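Local coordinates for protein dipeptide Epimerase (Enterococcus faecalis V583, PDB 3JVA) that is an enzyme of the mandelate racemase/muconate lactonizing enzyme family, with a magnesium ion bound in its TIM-type barrel, at residues B[31-36]-B[297-302]; B[168-173]-B[207-212]; B[201-206]-B[227-232]; B[247-252]-B[278-283]; B[263-268]-B[301-306]. All coordinates share one frame; numbering follows the deposited sequence.

Interaction 1: residues B[31-36]-B[297-302]; sequences SAIVEI and TTIGIT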
# COMPACT_ATOMS: atom_id res chain seq x y z
N SER B 31 -46.90 2.51 7.90
CA SER B 31 -45.91 1.65 8.53
C SER B 31 -46.51 0.47 9.27
O SER B 31 -47.73 0.31 9.35
CB SER B 31 -45.09 2.47 9.53
OG SER B 31 -45.94 3.05 10.51
N ALA B 32 -45.63 -0.36 9.81
CA ALA B 32 -46.04 -1.53 10.57
C ALA B 32 -45.82 -1.20 12.04
O ALA B 32 -44.77 -0.67 12.40
CB ALA B 32 -45.21 -2.74 10.16
N ILE B 33 -46.82 -1.48 12.87
CA ILE B 33 -46.68 -1.24 14.30
C ILE B 33 -46.82 -2.59 15.00
O ILE B 33 -47.78 -3.32 14.76
CB ILE B 33 -47.74 -0.24 14.84
CG1 ILE B 33 -47.41 1.16 14.32
CG2 ILE B 33 -47.74 -0.25 16.36
CD1 ILE B 33 -48.34 2.26 14.82
N VAL B 34 -45.85 -2.90 15.85
CA VAL B 34 -45.85 -4.17 16.57
C VAL B 34 -46.05 -3.97 18.06
O VAL B 34 -45.64 -2.96 18.64
CB VAL B 34 -44.51 -4.92 16.37
CG1 VAL B 34 -44.54 -6.26 17.11
CG2 VAL B 34 -44.27 -5.16 14.89
N GLU B 35 -46.71 -4.94 18.67
CA GLU B 35 -46.95 -4.92 20.10
C GLU B 35 -46.52 -6.30 20.58
O GLU B 35 -47.11 -7.31 20.19
CB GLU B 35 -48.43 -4.69 20.41
CG GLU B 35 -48.93 -3.32 19.97
CD GLU B 35 -50.40 -3.12 20.27
OE1 GLU B 35 -50.80 -3.33 21.43
OE2 GLU B 35 -51.16 -2.73 19.34
N ILE B 36 -45.46 -6.34 21.39
CA ILE B 36 -44.99 -7.60 21.93
C ILE B 36 -45.55 -7.72 23.34
O ILE B 36 -45.32 -6.86 24.18
CB ILE B 36 -43.45 -7.66 21.97
CG1 ILE B 36 -42.89 -7.55 20.55
CG2 ILE B 36 -42.99 -8.96 22.63
CD1 ILE B 36 -41.39 -7.77 20.45
N THR B 297 -43.30 6.96 12.28
CA THR B 297 -44.05 7.88 13.10
C THR B 297 -43.61 7.94 14.56
O THR B 297 -42.43 7.79 14.87
CB THR B 297 -45.56 7.53 13.01
OG1 THR B 297 -45.77 6.18 13.45
CG2 THR B 297 -46.02 7.63 11.55
N THR B 298 -44.57 8.16 15.45
CA THR B 298 -44.28 8.30 16.87
C THR B 298 -43.35 7.27 17.51
O THR B 298 -42.39 7.64 18.19
CB THR B 298 -45.60 8.34 17.67
OG1 THR B 298 -46.45 9.34 17.10
CG2 THR B 298 -45.32 8.68 19.12
N ILE B 299 -43.63 5.99 17.31
CA ILE B 299 -42.79 4.96 17.92
C ILE B 299 -41.34 5.01 17.42
O ILE B 299 -40.40 5.02 18.22
CB ILE B 299 -43.37 3.56 17.66
CG1 ILE B 299 -44.77 3.47 18.28
CG2 ILE B 299 -42.45 2.51 18.26
CD1 ILE B 299 -45.54 2.22 17.89
N GLY B 300 -41.16 5.03 16.11
CA GLY B 300 -39.82 5.09 15.56
C GLY B 300 -39.06 6.32 16.03
O GLY B 300 -37.88 6.24 16.39
N ILE B 301 -39.73 7.46 16.03
CA ILE B 301 -39.10 8.70 16.45
C ILE B 301 -38.71 8.67 17.92
O ILE B 301 -37.62 9.10 18.29
CB ILE B 301 -40.03 9.92 16.21
CG1 ILE B 301 -40.16 10.19 14.71
CG2 ILE B 301 -39.51 11.13 16.96
CD1 ILE B 301 -38.84 10.60 14.04
N THR B 302 -39.61 8.15 18.75
CA THR B 302 -39.34 8.09 20.18
C THR B 302 -38.15 7.19 20.50
O THR B 302 -37.29 7.55 21.31
CB THR B 302 -40.60 7.62 20.94
OG1 THR B 302 -41.68 8.52 20.64
CG2 THR B 302 -40.36 7.62 22.44
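The seam between the N-terminal domain and the barrel, characteristic of the enolase superfamily, is crossed here by I33 of strand 29-38 and I299 of helix 298-310. I299 reaches out with its delta methyl: CD1 lies 3.6 Å from I33 CG2 and 4.2 Å from I33 CD1, so it fits against both branches of the other isoleucine, the two side chains crossing at a slant. I299 can span the gap because CG1 stands beside its backbone N (chi1 -61°) and the chain beyond it is stretched (chi2 170°). Branched aliphatic chains suit the place, because the contact is buried and apolar, and a strand and the first turn of a helix can pack there through methyl groups. Two residues earlier on the strand, S31 OG and T297 OG1 stand 4.3 Å apart and meet through a third residue. Both hydroxyls bond to E47 OE2 on strand 43-48, while E47 OE1 takes the backbone N of G300. T297 holds the N-cap position but makes no capping bond of its own; the carboxylate of E47 serves an amide of the first helical turn instead. One turn further along, T302 OG1 bonds at 2.7 Å to T298 O from above the carbonyl plane, with T302 N approaching from the opposite face, and it also hydrogen-bonds V334 N, tying the helix to that loop. The join therefore has an apolar half, made by the two isoleucines, and a polar half, in which the bonds to E47 and the nearby helix N terminus would be expected to stabilise the negative charge of E47.

Interaction 2: residues B[168-173]-B[207-212]; sequences ADIARV and ADYQIE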
# COMPACT_ATOMS: atom_id res chain seq x y z
N ALA B 168 -31.36 26.14 -8.79
CA ALA B 168 -32.53 26.02 -7.92
C ALA B 168 -32.10 25.84 -6.47
O ALA B 168 -32.68 26.44 -5.57
CB ALA B 168 -33.39 24.84 -8.37
N ASP B 169 -31.08 25.01 -6.25
CA ASP B 169 -30.58 24.77 -4.90
C ASP B 169 -30.12 26.09 -4.29
O ASP B 169 -30.51 26.46 -3.19
CB ASP B 169 -29.39 23.80 -4.91
CG ASP B 169 -29.77 22.38 -5.33
OD1 ASP B 169 -30.94 21.99 -5.18
OD2 ASP B 169 -28.87 21.65 -5.79
N ILE B 170 -29.28 26.80 -5.03
CA ILE B 170 -28.74 28.08 -4.58
C ILE B 170 -29.84 29.10 -4.27
O ILE B 170 -29.77 29.80 -3.27
CB ILE B 170 -27.76 28.66 -5.62
CG1 ILE B 170 -26.49 27.80 -5.66
CG2 ILE B 170 -27.42 30.11 -5.29
CD1 ILE B 170 -25.48 28.22 -6.70
N ALA B 171 -30.84 29.17 -5.14
CA ALA B 171 -31.94 30.11 -4.96
C ALA B 171 -32.66 29.89 -3.63
O ALA B 171 -32.97 30.84 -2.91
CB ALA B 171 -32.93 29.98 -6.11
N ARG B 172 -32.93 28.62 -3.31
CA ARG B 172 -33.61 28.27 -2.07
C ARG B 172 -32.74 28.57 -0.85
O ARG B 172 -33.21 29.18 0.11
CB ARG B 172 -34.00 26.79 -2.08
CG ARG B 172 -35.11 26.47 -3.05
CD ARG B 172 -35.32 24.98 -3.23
NE ARG B 172 -36.40 24.73 -4.19
CZ ARG B 172 -36.37 23.77 -5.12
NH1 ARG B 172 -35.31 22.98 -5.22
NH2 ARG B 172 -37.40 23.62 -5.94
N VAL B 173 -31.48 28.15 -0.90
CA VAL B 173 -30.58 28.39 0.22
C VAL B 173 -30.40 29.89 0.45
O VAL B 173 -30.39 30.36 1.58
CB VAL B 173 -29.21 27.72 -0.02
CG1 VAL B 173 -28.23 28.13 1.06
CG2 VAL B 173 -29.37 26.20 -0.03
N ALA B 207 -21.52 26.54 -0.17
CA ALA B 207 -20.78 26.93 1.03
C ALA B 207 -20.75 28.44 1.28
O ALA B 207 -20.56 28.87 2.42
CB ALA B 207 -19.35 26.39 0.96
N ASP B 208 -20.92 29.23 0.23
CA ASP B 208 -20.91 30.69 0.38
C ASP B 208 -22.02 31.17 1.31
O ASP B 208 -21.99 32.31 1.79
CB ASP B 208 -21.07 31.39 -0.97
CG ASP B 208 -19.87 31.18 -1.88
OD1 ASP B 208 -18.73 31.21 -1.38
OD2 ASP B 208 -20.07 31.01 -3.10
N TYR B 209 -23.00 30.31 1.56
CA TYR B 209 -24.13 30.67 2.42
C TYR B 209 -24.03 30.10 3.82
O TYR B 209 -25.00 30.11 4.57
CB TYR B 209 -25.43 30.22 1.76
CG TYR B 209 -25.67 30.91 0.44
CD1 TYR B 209 -26.16 32.22 0.39
CD2 TYR B 209 -25.34 30.29 -0.76
CE1 TYR B 209 -26.30 32.90 -0.81
CE2 TYR B 209 -25.48 30.96 -1.98
CZ TYR B 209 -25.96 32.26 -1.99
OH TYR B 209 -26.09 32.93 -3.19
N GLN B 210 -22.84 29.62 4.18
CA GLN B 210 -22.60 29.05 5.49
C GLN B 210 -23.43 27.78 5.68
O GLN B 210 -24.56 27.83 6.18
CB GLN B 210 -22.95 30.05 6.60
CG GLN B 210 -22.75 29.49 8.00
CD GLN B 210 -23.31 30.39 9.08
OE1 GLN B 210 -22.85 31.52 9.27
NE2 GLN B 210 -24.31 29.90 9.81
N ILE B 211 -22.87 26.65 5.29
CA ILE B 211 -23.56 25.37 5.41
C ILE B 211 -22.94 24.56 6.53
O ILE B 211 -21.72 24.44 6.60
CB ILE B 211 -23.47 24.59 4.09
CG1 ILE B 211 -24.09 25.43 2.97
CG2 ILE B 211 -24.18 23.25 4.22
CD1 ILE B 211 -25.51 25.91 3.27
N GLU B 212 -23.77 24.01 7.41
CA GLU B 212 -23.25 23.20 8.51
C GLU B 212 -22.68 21.88 8.00
O GLU B 212 -21.63 21.43 8.46
CB GLU B 212 -24.34 22.90 9.54
CG GLU B 212 -23.82 22.03 10.67
CD GLU B 212 -24.91 21.35 11.45
OE1 GLU B 212 -25.99 21.10 10.87
OE2 GLU B 212 -24.69 21.06 12.64
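Y209 leans its side chain across the flank of helix 166-180, where V173 and I170, one turn apart, receive its two ends. V173 meets the root: its CG1 lies 3.6 Å from Y209 CB and 3.8 Å from Y209 CG, and the two side chains approach each other at a slant. This methyl is aimed across the gap because chi1 of 173° turns CG1 opposite the backbone N. I170 meets the far end, crossing the tyrosine at about a right angle, with CG2 3.9 Å from Y209 CE2 and 3.8 Å from Y209 OH. A tyrosine suits this partly exposed rim, its long ring giving carbon to both aliphatic residues. The segment 207-212 is the connection of a beta-alpha barrel unit, leading from helix 196-206 into strand 213-215, and its chain turns sharply: Q210 N bonds to A207 O at 3.0 Å, and Q210 itself takes a positive phi of 65°. That turn brings I211 back beside V173, whose CG1 also touches I211 CD1 at 4.1 Å, so one valine methyl sits against both the tyrosine and the isoleucine. L206 of helix 196-206 also packs on I170 and V173, and inward I211 rests on L188 of strand 185-189. R177, further along helix 166-180, holds the loop's backbone by hydrogen bonds to Y209 O and Q210 O.

Interaction 3: residues B[201-206]-B[227-232]; sequences KAIQAL and KYVTSQ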
# COMPACT_ATOMS: atom_id res chain seq x y z
N LYS B 201 -17.89 20.94 -6.80
CA LYS B 201 -18.28 22.21 -7.41
C LYS B 201 -19.54 22.77 -6.74
O LYS B 201 -19.57 23.92 -6.31
CB LYS B 201 -18.55 21.99 -8.90
CG LYS B 201 -18.47 23.24 -9.76
CD LYS B 201 -19.04 23.00 -11.16
CE LYS B 201 -18.61 21.64 -11.74
NZ LYS B 201 -17.14 21.43 -11.75
N ALA B 202 -20.57 21.93 -6.66
CA ALA B 202 -21.84 22.34 -6.07
C ALA B 202 -21.71 22.72 -4.60
O ALA B 202 -22.23 23.75 -4.16
CB ALA B 202 -22.88 21.23 -6.24
N ILE B 203 -21.00 21.90 -3.84
CA ILE B 203 -20.84 22.16 -2.42
C ILE B 203 -20.08 23.46 -2.15
O ILE B 203 -20.45 24.24 -1.28
CB ILE B 203 -20.16 20.97 -1.72
CG1 ILE B 203 -21.10 19.76 -1.76
CG2 ILE B 203 -19.82 21.31 -0.27
CD1 ILE B 203 -20.49 18.45 -1.27
N GLN B 204 -19.02 23.70 -2.92
CA GLN B 204 -18.26 24.93 -2.72
C GLN B 204 -19.11 26.15 -3.08
O GLN B 204 -18.94 27.22 -2.50
CB GLN B 204 -16.97 24.90 -3.54
CG GLN B 204 -16.05 23.78 -3.10
CD GLN B 204 -14.70 23.83 -3.76
OE1 GLN B 204 -14.60 23.96 -4.98
NE2 GLN B 204 -13.65 23.71 -2.96
N ALA B 205 -20.04 25.98 -4.01
CA ALA B 205 -20.91 27.09 -4.40
C ALA B 205 -21.93 27.34 -3.28
O ALA B 205 -22.23 28.49 -2.94
CB ALA B 205 -21.62 26.77 -5.70
N LEU B 206 -22.47 26.27 -2.72
CA LEU B 206 -23.45 26.39 -1.64
C LEU B 206 -22.79 26.88 -0.35
O LEU B 206 -23.44 27.55 0.46
CB LEU B 206 -24.13 25.04 -1.38
CG LEU B 206 -25.28 24.58 -2.28
CD1 LEU B 206 -26.50 25.46 -2.07
CD2 LEU B 206 -24.85 24.60 -3.72
N LYS B 227 -15.21 9.71 -0.49
CA LYS B 227 -13.96 10.05 0.18
C LYS B 227 -13.31 11.25 -0.51
O LYS B 227 -12.76 12.14 0.15
CB LYS B 227 -13.02 8.83 0.12
CG LYS B 227 -11.57 9.07 0.51
CD LYS B 227 -11.40 9.34 1.98
CE LYS B 227 -9.99 8.98 2.44
NZ LYS B 227 -8.94 9.68 1.64
N TYR B 228 -13.38 11.28 -1.83
CA TYR B 228 -12.81 12.37 -2.62
C TYR B 228 -13.47 13.69 -2.24
O TYR B 228 -12.80 14.68 -1.97
CB TYR B 228 -13.02 12.10 -4.12
CG TYR B 228 -12.56 13.24 -5.01
CD1 TYR B 228 -11.21 13.47 -5.24
CD2 TYR B 228 -13.49 14.10 -5.61
CE1 TYR B 228 -10.78 14.53 -6.05
CE2 TYR B 228 -13.07 15.16 -6.42
CZ TYR B 228 -11.72 15.37 -6.64
OH TYR B 228 -11.30 16.40 -7.45
N VAL B 229 -14.80 13.70 -2.21
CA VAL B 229 -15.52 14.91 -1.85
C VAL B 229 -15.11 15.40 -0.46
O VAL B 229 -14.74 16.56 -0.28
CB VAL B 229 -17.04 14.68 -1.86
CG1 VAL B 229 -17.77 15.95 -1.45
CG2 VAL B 229 -17.48 14.23 -3.23
N THR B 230 -15.17 14.51 0.52
CA THR B 230 -14.80 14.86 1.88
C THR B 230 -13.43 15.51 1.95
O THR B 230 -13.24 16.51 2.65
CB THR B 230 -14.81 13.61 2.77
OG1 THR B 230 -16.13 13.05 2.77
CG2 THR B 230 -14.39 13.96 4.19
N SER B 231 -12.48 14.95 1.21
CA SER B 231 -11.11 15.45 1.22
C SER B 231 -10.89 16.72 0.40
O SER B 231 -9.85 17.36 0.52
CB SER B 231 -10.16 14.36 0.71
OG SER B 231 -10.34 14.15 -0.69
N GLN B 232 -11.86 17.09 -0.44
CA GLN B 232 -11.69 18.28 -1.27
C GLN B 232 -12.43 19.53 -0.82
O GLN B 232 -12.11 20.64 -1.27
CB GLN B 232 -12.10 17.96 -2.71
CG GLN B 232 -11.21 16.93 -3.40
CD GLN B 232 -9.76 17.36 -3.45
OE1 GLN B 232 -9.45 18.51 -3.78
NE2 GLN B 232 -8.86 16.44 -3.13
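Where V229 and Q232 of helix 223-232 face I203 and Q204 of helix 196-206, the shortest polar bond lies within one helix: S231 OG gives its proton to Y228 O at 2.8 Å, tilted 30° from the carbonyl plane. Serine suits this last turn, as its short side chain can fold back on the backbone. Across the gap the touch is apolar. I203 CD1 comes within 3.7 Å of V229 CG1, the side chains crossing at about a right angle; an extended chi2 of 172° carries the isoleucine's tip to its partner, and beta-branched valine offers a methyl close to its own backbone. At the solvent side, Q204 extends its amide toward the end of the other helix, but NE2 stays 3.8 Å from Q232 O, too far for a firm bond. The side chain of Q232 lays CG over one face of the Y228 ring, 3.5 Å above the plane and toward the rim. Outward, Y228 OH bonds to N234 of a second subunit, and K197 of a third subunit reaches T230 O. The two helices are neighbours on the outside of the barrel, and I203 and V229 both rest on I237 of strand 236-239 beneath them.

Interaction 4: residues B[247-252]-B[278-283]; sequences QDALEL and NQICET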
# COMPACT_ATOMS: atom_id res chain seq x y z
N GLN B 247 -21.33 -3.01 9.70
CA GLN B 247 -20.27 -3.38 8.77
C GLN B 247 -19.96 -2.22 7.83
O GLN B 247 -18.81 -1.99 7.49
CB GLN B 247 -20.66 -4.64 8.00
CG GLN B 247 -20.71 -5.87 8.89
CD GLN B 247 -21.01 -7.14 8.13
OE1 GLN B 247 -22.10 -7.30 7.57
NE2 GLN B 247 -20.05 -8.06 8.11
N ASP B 248 -21.00 -1.49 7.43
CA ASP B 248 -20.81 -0.33 6.56
C ASP B 248 -20.03 0.74 7.33
O ASP B 248 -19.13 1.38 6.79
CB ASP B 248 -22.16 0.26 6.12
CG ASP B 248 -22.94 -0.64 5.20
OD1 ASP B 248 -22.33 -1.48 4.50
OD2 ASP B 248 -24.18 -0.50 5.15
N ALA B 249 -20.39 0.94 8.59
CA ALA B 249 -19.71 1.93 9.41
C ALA B 249 -18.23 1.60 9.53
O ALA B 249 -17.39 2.48 9.43
CB ALA B 249 -20.36 2.01 10.79
N LEU B 250 -17.92 0.32 9.76
CA LEU B 250 -16.53 -0.11 9.90
C LEU B 250 -15.73 0.22 8.64
O LEU B 250 -14.60 0.72 8.73
CB LEU B 250 -16.48 -1.61 10.18
CG LEU B 250 -15.09 -2.23 10.36
CD1 LEU B 250 -14.30 -1.45 11.41
CD2 LEU B 250 -15.25 -3.69 10.78
N GLU B 251 -16.31 -0.06 7.48
CA GLU B 251 -15.64 0.21 6.21
C GLU B 251 -15.45 1.71 6.02
O GLU B 251 -14.38 2.15 5.60
CB GLU B 251 -16.46 -0.37 5.06
CG GLU B 251 -15.82 -0.22 3.69
CD GLU B 251 -14.44 -0.86 3.61
OE1 GLU B 251 -14.24 -1.94 4.20
OE2 GLU B 251 -13.55 -0.27 2.94
N LEU B 252 -16.47 2.49 6.36
CA LEU B 252 -16.42 3.94 6.22
C LEU B 252 -15.34 4.58 7.08
O LEU B 252 -14.60 5.45 6.61
CB LEU B 252 -17.78 4.56 6.54
CG LEU B 252 -18.87 4.38 5.48
CD1 LEU B 252 -20.22 4.83 6.02
CD2 LEU B 252 -18.51 5.19 4.23
N ASN B 278 -22.65 3.56 16.36
CA ASN B 278 -22.15 4.69 17.13
C ASN B 278 -20.83 4.41 17.85
O ASN B 278 -19.96 5.28 17.89
CB ASN B 278 -23.19 5.17 18.13
CG ASN B 278 -22.77 6.44 18.82
OD1 ASN B 278 -22.46 7.43 18.17
ND2 ASN B 278 -22.74 6.42 20.16
N GLN B 279 -20.68 3.22 18.43
CA GLN B 279 -19.44 2.89 19.14
C GLN B 279 -18.27 2.78 18.17
O GLN B 279 -17.15 3.16 18.50
CB GLN B 279 -19.59 1.56 19.89
CG GLN B 279 -20.66 1.57 20.96
CD GLN B 279 -20.88 0.18 21.56
OE1 GLN B 279 -20.74 -0.83 20.86
NE2 GLN B 279 -21.22 0.14 22.83
N ILE B 280 -18.53 2.25 16.98
CA ILE B 280 -17.49 2.13 15.97
C ILE B 280 -17.05 3.53 15.55
O ILE B 280 -15.85 3.83 15.47
CB ILE B 280 -17.99 1.37 14.73
CG1 ILE B 280 -18.16 -0.12 15.07
CG2 ILE B 280 -17.01 1.56 13.56
CD1 ILE B 280 -18.96 -0.90 14.04
N CYS B 281 -18.03 4.40 15.30
CA CYS B 281 -17.74 5.77 14.88
C CYS B 281 -17.03 6.55 15.98
O CYS B 281 -16.02 7.22 15.73
CB CYS B 281 -19.03 6.49 14.49
SG CYS B 281 -19.80 5.89 12.96
N GLU B 282 -17.56 6.47 17.19
CA GLU B 282 -16.98 7.17 18.33
C GLU B 282 -15.52 6.78 18.50
O GLU B 282 -14.66 7.62 18.73
CB GLU B 282 -17.79 6.85 19.59
CG GLU B 282 -17.31 7.53 20.86
CD GLU B 282 -18.27 7.32 22.01
OE1 GLU B 282 -18.69 6.17 22.23
OE2 GLU B 282 -18.60 8.30 22.70
N THR B 283 -15.24 5.48 18.39
CA THR B 283 -13.88 4.98 18.53
C THR B 283 -12.96 5.55 17.45
O THR B 283 -11.79 5.84 17.69
CB THR B 283 -13.88 3.45 18.48
OG1 THR B 283 -14.68 2.96 19.56
CG2 THR B 283 -12.48 2.89 18.60
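A chi1 of -72° sets CG1 of I280 beside its own backbone N and turns CG2 to the opposite side, onto the neighbouring helix, where this methyl lies 4.1 Å from both L250 CA and L250 N. The same CG2 is 4.4 Å from A249 CB, so a single branch settles over the backbone between two residues. C281 adds a looser touch, its SG 4.5 Å from A249 CB. Alanine suits the position, because its small side chain lets the isoleucine approach the helix surface. The segments of helix 246-255 and helix 271-284 run almost parallel, at 11° with axes 9.2 Å apart, as successive outer helices of a beta-alpha barrel do. Beneath them lies strand 260-263, whose I261 is touched by C281. Within helix 271-284, T283 OG1 bonds to Q279 O at 2.7 Å, while T283 N reaches that oxygen from the opposite face of the carbonyl. The outer flank meets a fourth subunit, where L250 packs on L250 of that chain and I280 on its T283. Across the helix pair the contact is one of methyl groups, a sulfur and backbone atoms, with no directional bond, so shape and burial hold it.

Interaction 5: residues B[263-268]-B[301-306]; sequences IKLMKC and ITAAAH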
# COMPACT_ATOMS: atom_id res chain seq x y z
N ILE B 263 -27.18 7.72 11.28
CA ILE B 263 -27.83 6.46 11.63
C ILE B 263 -29.34 6.60 11.48
O ILE B 263 -29.90 7.66 11.77
CB ILE B 263 -27.59 6.11 13.12
CG1 ILE B 263 -26.10 5.94 13.40
CG2 ILE B 263 -28.38 4.86 13.50
CD1 ILE B 263 -25.78 5.84 14.90
N LYS B 264 -29.99 5.54 11.01
CA LYS B 264 -31.45 5.51 10.95
C LYS B 264 -31.83 4.11 11.42
O LYS B 264 -31.33 3.12 10.88
CB LYS B 264 -31.99 5.76 9.55
CG LYS B 264 -31.85 7.21 9.11
CD LYS B 264 -32.48 7.45 7.74
CE LYS B 264 -32.20 8.88 7.27
NZ LYS B 264 -32.77 9.13 5.92
N LEU B 265 -32.69 4.01 12.43
CA LEU B 265 -33.08 2.70 12.93
C LEU B 265 -33.67 1.81 11.85
O LEU B 265 -33.49 0.59 11.88
CB LEU B 265 -34.07 2.84 14.10
CG LEU B 265 -33.56 3.59 15.34
CD1 LEU B 265 -34.61 3.52 16.43
CD2 LEU B 265 -32.24 2.99 15.82
N MET B 266 -34.38 2.41 10.89
CA MET B 266 -35.00 1.64 9.82
C MET B 266 -34.03 1.22 8.72
O MET B 266 -34.42 0.55 7.76
CB MET B 266 -36.17 2.42 9.22
CG MET B 266 -37.24 2.83 10.23
SD MET B 266 -37.81 1.48 11.34
CE MET B 266 -38.41 2.47 12.75
N LYS B 267 -32.77 1.63 8.85
CA LYS B 267 -31.71 1.26 7.91
C LYS B 267 -30.86 0.15 8.54
O LYS B 267 -30.41 -0.77 7.85
CB LYS B 267 -30.75 2.42 7.62
CG LYS B 267 -31.22 3.46 6.62
CD LYS B 267 -30.03 4.34 6.20
CE LYS B 267 -29.37 5.01 7.40
NZ LYS B 267 -28.20 5.86 6.99
N CYS B 268 -30.63 0.26 9.85
CA CYS B 268 -29.78 -0.69 10.55
C CYS B 268 -30.48 -1.84 11.26
O CYS B 268 -29.82 -2.77 11.75
CB CYS B 268 -28.88 0.04 11.56
SG CYS B 268 -29.76 0.88 12.91
N ILE B 301 -39.73 7.46 16.03
CA ILE B 301 -39.10 8.70 16.45
C ILE B 301 -38.71 8.67 17.92
O ILE B 301 -37.62 9.10 18.29
CB ILE B 301 -40.03 9.92 16.21
CG1 ILE B 301 -40.16 10.19 14.71
CG2 ILE B 301 -39.51 11.13 16.96
CD1 ILE B 301 -38.84 10.60 14.04
N THR B 302 -39.61 8.15 18.75
CA THR B 302 -39.34 8.09 20.18
C THR B 302 -38.15 7.19 20.50
O THR B 302 -37.29 7.55 21.31
CB THR B 302 -40.60 7.62 20.94
OG1 THR B 302 -41.68 8.52 20.64
CG2 THR B 302 -40.36 7.62 22.44
N ALA B 303 -38.09 6.03 19.85
CA ALA B 303 -36.99 5.11 20.07
C ALA B 303 -35.68 5.82 19.72
O ALA B 303 -34.72 5.80 20.48
CB ALA B 303 -37.16 3.85 19.23
N ALA B 304 -35.66 6.46 18.55
CA ALA B 304 -34.46 7.16 18.10
C ALA B 304 -34.06 8.29 19.06
O ALA B 304 -32.88 8.51 19.30
CB ALA B 304 -34.67 7.71 16.69
N ALA B 305 -35.05 9.00 19.60
CA ALA B 305 -34.78 10.11 20.51
C ALA B 305 -34.15 9.62 21.81
O ALA B 305 -33.23 10.25 22.33
CB ALA B 305 -36.08 10.88 20.79
N HIS B 306 -34.64 8.50 22.34
CA HIS B 306 -34.07 7.95 23.57
C HIS B 306 -32.61 7.56 23.32
O HIS B 306 -31.74 7.81 24.15
CB HIS B 306 -34.87 6.73 24.03
CG HIS B 306 -36.10 7.08 24.82
ND1 HIS B 306 -36.12 7.13 26.19
CD2 HIS B 306 -37.33 7.47 24.41
CE1 HIS B 306 -37.31 7.53 26.60
NE2 HIS B 306 -38.07 7.74 25.54
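L265 pushes one methyl into the surface of helix 298-310: its CD1 is 3.8 Å from A303 CB, 3.8 Å from A304 N and 4.2 Å from A304 CB. The methyl thus sits at the junction of two successive alanines, whose small side chains let a leucine come right up to the backbone. Its reach comes from an extended chi2 of -174° beyond a CG that lies beside the backbone N. The leucine opens the short helix 265-268, which follows strand 260-263 after K264, at the N-cap position, and so links the end of that barrel strand to the outer helix of the next beta-alpha unit. The turn is tightened by K264 O, which accepts K267 N at 2.9 Å and C268 N at 3.1 Å. Further out, I104 of helix 96-114 packs on L265, M266 and A303, bringing the N-terminal part of the chain against the same patch, while A274 of helix 271-284 also lies on L265. In helix 298-310, H306 has T302 O in the plane of its ring at the edge, and its ND1 bonds to Y119 N. At the other end of the turn, K267 NZ forms a salt bridge with D240, one of the three residues that bind the magnesium ion.

In the fold
From the N terminus, interaction 1 closes the longest loop, joining strand 29-38 of the N-terminal domain to helix 298-310 late in the barrel; interactions 2, 3 and 4 are nested inside it. Interactions 2 to 5 each close a much shorter loop within the barrel. Interactions 2 and 3 cross along the chain and touch through L206, linking helices 166-180, 196-206 and 223-232 in sequence around one side of the barrel. Interaction 4 follows in series, pairing helix 246-255 with helix 271-284. It crosses interaction 5, where I263 meets N278. Interaction 5 ends on the same helix as interaction 1, sharing I301 and T302, and their centres are about 10 Å apart.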